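Long-range contact in uncharacterized hypothetical protein (Parabacteroides merdae, PDB 4EI0), which is of unknown function and belongs to the DUF4466 family: residues F253-S265 and W281-V293. Sequence-based numbering, arbitrary orientation.
Sequences FIDDLDFETIDMS and WVETADGKYRAYV
W281 turns the edge of its indole toward the face of F259, an offset edge-to-face pair with planes at 80° and F259 CE1 3.7 Å from W281 CZ3. One face of the indole carries I262, whose CD1 sits over the five-membered ring in a CH-pi contact, 3.8 Å from its centroid; Y292 lies over the opposite face. I254 closes the far end, placing CG2 at the indole edge and CD1 3.4 Å from Y292 CD2. The F259 ring meanwhile points its own edge at the backbone of A291 and Y292.

R290 reaches out from the neighbouring strand fully extended (chi2 175°, chi3 179°), which carries its guanidinium to the end of helix 256-261. There NH1 donates to F259 O at 2.8 Å, almost in line with the C=O. NE and NH2 both grip E283 OE1 side-on, with NE 2.7 Å from that oxygen, while M264, a selenomethionine, lays CG over one guanidinium face and bends CE back toward the W281 backbone. A methionine in place of R290 would probably leave the F259 carbonyl without this donor and the E283 carboxylate without this charge partner. An aromatic and aliphatic core thus seats the short helix and the chain flanking it on the hairpin of strands 278-283 and 289-299, and the salt-bridged arginine, held flat, ties the helix end to both strands.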
loop_
_atom_site.group_PDB
_atom_site.type_symbol
_atom_site.label_atom_id
_atom_site.label_comp_id
_atom_site.label_asym_id
_atom_site.label_seq_id
_atom_site.Cartn_x
_atom_site.Cartn_y
_atom_site.Cartn_z
ATOM N N PHE B 253 -24.608 -18.742 13.572
ATOM C CA PHE B 253 -24.165 -18.536 14.932
ATOM C C PHE B 253 -25.349 -18.756 15.867
ATOM O O PHE B 253 -26.455 -18.262 15.614
ATOM C CB PHE B 253 -23.643 -17.115 15.109
ATOM C CG PHE B 253 -22.492 -16.765 14.195
ATOM C CD1 PHE B 253 -22.715 -16.209 12.963
ATOM C CD2 PHE B 253 -21.191 -16.990 14.588
ATOM C CE1 PHE B 253 -21.661 -15.870 12.140
ATOM C CE2 PHE B 253 -20.124 -16.684 13.746
ATOM C CZ PHE B 253 -20.376 -16.120 12.525
ATOM N N ILE B 254 -25.089 -19.452 16.956
ATOM C CA ILE B 254 -26.015 -19.506 18.081
ATOM C C ILE B 254 -25.757 -18.277 18.909
ATOM O O ILE B 254 -24.602 -18.012 19.319
ATOM C CB ILE B 254 -25.785 -20.757 18.936
ATOM C CG1 ILE B 254 -26.016 -22.013 18.078
ATOM C CG2 ILE B 254 -26.670 -20.774 20.185
ATOM C CD1 ILE B 254 -25.415 -23.235 18.742
ATOM N N ASP B 255 -26.810 -17.530 19.168
ATOM C CA ASP B 255 -26.686 -16.296 19.941
ATOM C C ASP B 255 -27.573 -16.414 21.189
ATOM O O ASP B 255 -28.255 -17.455 21.437
ATOM C CB ASP B 255 -27.016 -15.050 19.070
ATOM C CG ASP B 255 -26.419 -13.723 19.622
ATOM O OD1 ASP B 255 -25.856 -13.687 20.735
ATOM O OD2 ASP B 255 -26.554 -12.694 18.930
ATOM N N ASP B 256 -27.556 -15.365 21.992
ATOM C CA ASP B 256 -28.345 -15.335 23.219
ATOM C C ASP B 256 -29.848 -15.658 22.987
ATOM O O ASP B 256 -30.457 -16.334 23.770
ATOM C CB ASP B 256 -28.224 -13.963 23.903
ATOM C CG ASP B 256 -26.774 -13.611 24.341
ATOM O OD1 ASP B 256 -25.782 -14.133 23.799
ATOM O OD2 ASP B 256 -26.648 -12.793 25.284
ATOM N N LEU B 257 -30.442 -15.124 21.937
ATOM C CA LEU B 257 -31.888 -15.271 21.737
ATOM C C LEU B 257 -32.263 -16.750 21.487
ATOM O O LEU B 257 -33.300 -17.219 21.938
ATOM C CB LEU B 257 -32.362 -14.366 20.586
ATOM C CG LEU B 257 -33.821 -14.541 20.104
ATOM C CD1 LEU B 257 -34.771 -14.067 21.205
ATOM C CD2 LEU B 257 -34.057 -13.852 18.755
ATOM N N ASP B 258 -31.396 -17.480 20.791
ATOM C CA ASP B 258 -31.582 -18.911 20.538
ATOM C C ASP B 258 -31.635 -19.686 21.859
ATOM O O ASP B 258 -32.413 -20.621 21.991
ATOM C CB ASP B 258 -30.432 -19.455 19.691
ATOM C CG ASP B 258 -30.329 -18.750 18.343
ATOM O OD1 ASP B 258 -31.334 -18.723 17.620
ATOM O OD2 ASP B 258 -29.255 -18.196 18.002
ATOM N N PHE B 259 -30.797 -19.320 22.828
ATOM C CA PHE B 259 -30.882 -19.943 24.162
ATOM C C PHE B 259 -32.150 -19.604 24.903
ATOM O O PHE B 259 -32.753 -20.489 25.575
ATOM C CB PHE B 259 -29.678 -19.596 25.007
ATOM C CG PHE B 259 -28.485 -20.409 24.672
ATOM C CD1 PHE B 259 -28.491 -21.738 24.951
ATOM C CD2 PHE B 259 -27.389 -19.847 24.029
ATOM C CE1 PHE B 259 -27.424 -22.526 24.626
ATOM C CE2 PHE B 259 -26.297 -20.631 23.719
ATOM C CZ PHE B 259 -26.327 -21.966 24.023
ATOM N N GLU B 260 -32.567 -18.338 24.787
ATOM C CA GLU B 260 -33.803 -17.892 25.422
ATOM C C GLU B 260 -35.035 -18.596 24.856
ATOM O O GLU B 260 -35.984 -18.811 25.583
ATOM C CB GLU B 260 -34.007 -16.378 25.253
ATOM C CG GLU B 260 -33.134 -15.504 26.147
ATOM C CD GLU B 260 -33.506 -15.569 27.645
ATOM O OE1 GLU B 260 -34.546 -16.163 28.002
ATOM O OE2 GLU B 260 -32.741 -15.014 28.479
ATOM N N THR B 261 -35.019 -18.933 23.569
ATOM C CA THR B 261 -36.219 -19.381 22.863
ATOM C C THR B 261 -36.183 -20.880 22.476
ATOM O O THR B 261 -37.162 -21.378 21.998
ATOM C CB THR B 261 -36.499 -18.521 21.605
ATOM O OG1 THR B 261 -35.409 -18.635 20.706
ATOM C CG2 THR B 261 -36.734 -17.017 21.939
ATOM N N ILE B 262 -35.093 -21.616 22.709
ATOM C CA ILE B 262 -35.098 -23.092 22.475
ATOM C C ILE B 262 -36.213 -23.770 23.302
ATOM O O ILE B 262 -36.412 -23.470 24.492
ATOM C CB ILE B 262 -33.695 -23.747 22.727
ATOM C CG1 ILE B 262 -33.639 -25.170 22.166
ATOM C CG2 ILE B 262 -33.285 -23.729 24.198
ATOM C CD1 ILE B 262 -33.397 -25.196 20.671
ATOM N N ASP B 263 -36.980 -24.647 22.660
ATOM C CA ASP B 263 -38.033 -25.395 23.344
ATOM C C ASP B 263 -37.441 -26.655 23.917
ATOM O O ASP B 263 -36.963 -27.515 23.158
ATOM C CB ASP B 263 -39.145 -25.779 22.373
ATOM C CG ASP B 263 -40.334 -26.426 23.070
ATOM O OD1 ASP B 263 -40.281 -26.670 24.288
ATOM O OD2 ASP B 263 -41.348 -26.661 22.390
HETATM N N MSE B 264 -37.449 -26.760 25.242
HETATM C CA MSE B 264 -36.880 -27.930 25.923
HETATM C C MSE B 264 -37.930 -28.930 26.377
HETATM O O MSE B 264 -37.606 -29.813 27.167
HETATM C CB MSE B 264 -36.052 -27.522 27.136
HETATM C CG MSE B 264 -34.903 -26.564 26.855
HETATM SE SE MSE B 264 -33.349 -27.304 25.893
HETATM C CE MSE B 264 -32.991 -28.972 26.941
ATOM N N SER B 265 -39.163 -28.808 25.861
ATOM C CA SER B 265 -40.285 -29.700 26.207
ATOM C C SER B 265 -40.045 -31.139 25.834
ATOM O O SER B 265 -40.353 -32.031 26.603
ATOM C CB SER B 265 -41.568 -29.292 25.456
ATOM O OG SER B 265 -42.159 -28.178 26.068
ATOM N N TRP B 281 -28.419 -29.891 22.959
ATOM C CA TRP B 281 -28.894 -28.762 23.786
ATOM C C TRP B 281 -29.118 -29.274 25.182
ATOM O O TRP B 281 -29.720 -30.307 25.349
ATOM C CB TRP B 281 -30.199 -28.219 23.309
ATOM C CG TRP B 281 -30.149 -27.590 21.938
ATOM C CD1 TRP B 281 -30.549 -28.152 20.748
ATOM C CD2 TRP B 281 -29.756 -26.243 21.608
ATOM N NE1 TRP B 281 -30.413 -27.268 19.726
ATOM C CE2 TRP B 281 -29.928 -26.106 20.175
ATOM C CE3 TRP B 281 -29.268 -25.182 22.323
ATOM C CZ2 TRP B 281 -29.651 -24.938 19.512
ATOM C CZ3 TRP B 281 -28.950 -24.013 21.631
ATOM C CH2 TRP B 281 -29.137 -23.903 20.245
ATOM N N VAL B 282 -28.691 -28.509 26.179
ATOM C CA VAL B 282 -28.702 -28.943 27.583
ATOM C C VAL B 282 -29.354 -27.863 28.422
ATOM O O VAL B 282 -29.169 -26.676 28.164
ATOM C CB VAL B 282 -27.252 -29.178 28.046
ATOM C CG1 VAL B 282 -27.151 -29.352 29.530
ATOM C CG2 VAL B 282 -26.702 -30.391 27.314
ATOM N N GLU B 283 -30.100 -28.283 29.453
ATOM C CA GLU B 283 -30.532 -27.365 30.524
ATOM C C GLU B 283 -30.234 -28.021 31.853
ATOM O O GLU B 283 -30.589 -29.181 32.045
ATOM C CB GLU B 283 -32.021 -27.040 30.414
ATOM C CG GLU B 283 -32.535 -26.031 31.468
ATOM C CD GLU B 283 -34.013 -25.736 31.297
ATOM O OE1 GLU B 283 -34.347 -24.963 30.389
ATOM O OE2 GLU B 283 -34.845 -26.333 32.002
ATOM N N THR B 284 -29.562 -27.302 32.753
ATOM C CA THR B 284 -29.127 -27.904 34.008
ATOM C C THR B 284 -30.321 -28.109 34.900
ATOM O O THR B 284 -31.379 -27.447 34.720
ATOM C CB THR B 284 -28.086 -27.062 34.753
ATOM O OG1 THR B 284 -28.579 -25.748 34.935
ATOM C CG2 THR B 284 -26.828 -26.940 33.942
ATOM N N ALA B 285 -30.157 -29.009 35.879
ATOM C CA ALA B 285 -31.274 -29.495 36.687
ATOM C C ALA B 285 -32.162 -28.366 37.242
ATOM O O ALA B 285 -33.382 -28.454 37.217
ATOM C CB ALA B 285 -30.747 -30.365 37.830
ATOM N N ASP B 286 -31.527 -27.320 37.721
ATOM C CA ASP B 286 -32.213 -26.218 38.385
ATOM C C ASP B 286 -32.699 -25.140 37.412
ATOM O O ASP B 286 -33.255 -24.145 37.841
ATOM C CB ASP B 286 -31.245 -25.584 39.398
ATOM C CG ASP B 286 -29.801 -25.318 38.803
ATOM O OD1 ASP B 286 -29.517 -25.538 37.596
ATOM O OD2 ASP B 286 -28.912 -24.886 39.570
ATOM N N GLY B 287 -32.467 -25.306 36.110
ATOM C CA GLY B 287 -32.854 -24.297 35.099
ATOM C C GLY B 287 -31.916 -23.093 35.034
ATOM O O GLY B 287 -32.147 -22.158 34.278
ATOM N N LYS B 288 -30.823 -23.143 35.789
ATOM C CA LYS B 288 -29.912 -22.022 35.905
ATOM C C LYS B 288 -29.164 -21.733 34.610
ATOM O O LYS B 288 -29.011 -20.569 34.227
ATOM C CB LYS B 288 -28.925 -22.267 37.045
ATOM C CG LYS B 288 -28.027 -21.092 37.393
ATOM C CD LYS B 288 -27.712 -21.044 38.897
ATOM C CE LYS B 288 -26.844 -19.851 39.303
ATOM N NZ LYS B 288 -25.422 -20.115 38.934
ATOM N N TYR B 289 -28.717 -22.775 33.923
ATOM C CA TYR B 289 -27.956 -22.603 32.687
ATOM C C TYR B 289 -28.544 -23.482 31.572
ATOM O O TYR B 289 -29.062 -24.577 31.834
ATOM C CB TYR B 289 -26.486 -22.996 32.896
ATOM C CG TYR B 289 -25.629 -22.134 33.841
ATOM C CD1 TYR B 289 -25.021 -20.961 33.403
ATOM C CD2 TYR B 289 -25.392 -22.537 35.161
ATOM C CE1 TYR B 289 -24.233 -20.197 34.267
ATOM C CE2 TYR B 289 -24.610 -21.776 36.033
ATOM C CZ TYR B 289 -24.036 -20.606 35.582
ATOM O OH TYR B 289 -23.253 -19.899 36.450
ATOM N N ARG B 290 -28.450 -22.971 30.341
ATOM C CA ARG B 290 -28.596 -23.758 29.150
ATOM C C ARG B 290 -27.292 -23.773 28.410
ATOM O O ARG B 290 -26.478 -22.868 28.573
ATOM C CB ARG B 290 -29.681 -23.192 28.281
ATOM C CG ARG B 290 -31.036 -23.565 28.788
ATOM C CD ARG B 290 -32.095 -22.876 27.951
ATOM N NE ARG B 290 -33.376 -23.275 28.453
ATOM C CZ ARG B 290 -34.526 -22.942 27.894
ATOM N NH1 ARG B 290 -34.606 -22.163 26.804
ATOM N NH2 ARG B 290 -35.613 -23.401 28.459
ATOM N N ALA B 291 -27.062 -24.806 27.616
ATOM C CA ALA B 291 -25.781 -24.892 26.897
ATOM C C ALA B 291 -26.016 -25.654 25.606
ATOM O O ALA B 291 -27.030 -26.366 25.458
ATOM C CB ALA B 291 -24.749 -25.608 27.746
ATOM N N TYR B 292 -25.067 -25.532 24.691
ATOM C CA TYR B 292 -25.039 -26.345 23.491
ATOM C C TYR B 292 -23.661 -26.966 23.458
ATOM O O TYR B 292 -22.633 -26.240 23.449
ATOM C CB TYR B 292 -25.308 -25.502 22.207
ATOM C CG TYR B 292 -25.218 -26.315 20.935
ATOM C CD1 TYR B 292 -26.133 -27.331 20.688
ATOM C CD2 TYR B 292 -24.216 -26.115 20.013
ATOM C CE1 TYR B 292 -26.064 -28.122 19.554
ATOM C CE2 TYR B 292 -24.150 -26.901 18.846
ATOM C CZ TYR B 292 -25.038 -27.927 18.650
ATOM O OH TYR B 292 -25.019 -28.700 17.498
ATOM N N VAL B 293 -23.623 -28.291 23.456
ATOM C CA VAL B 293 -22.394 -29.077 23.391
ATOM C C VAL B 293 -22.232 -29.615 21.954
ATOM O O VAL B 293 -23.132 -30.256 21.427
ATOM C CB VAL B 293 -22.475 -30.255 24.353
ATOM C CG1 VAL B 293 -21.148 -31.049 24.324
ATOM C CG2 VAL B 293 -22.894 -29.762 25.734
#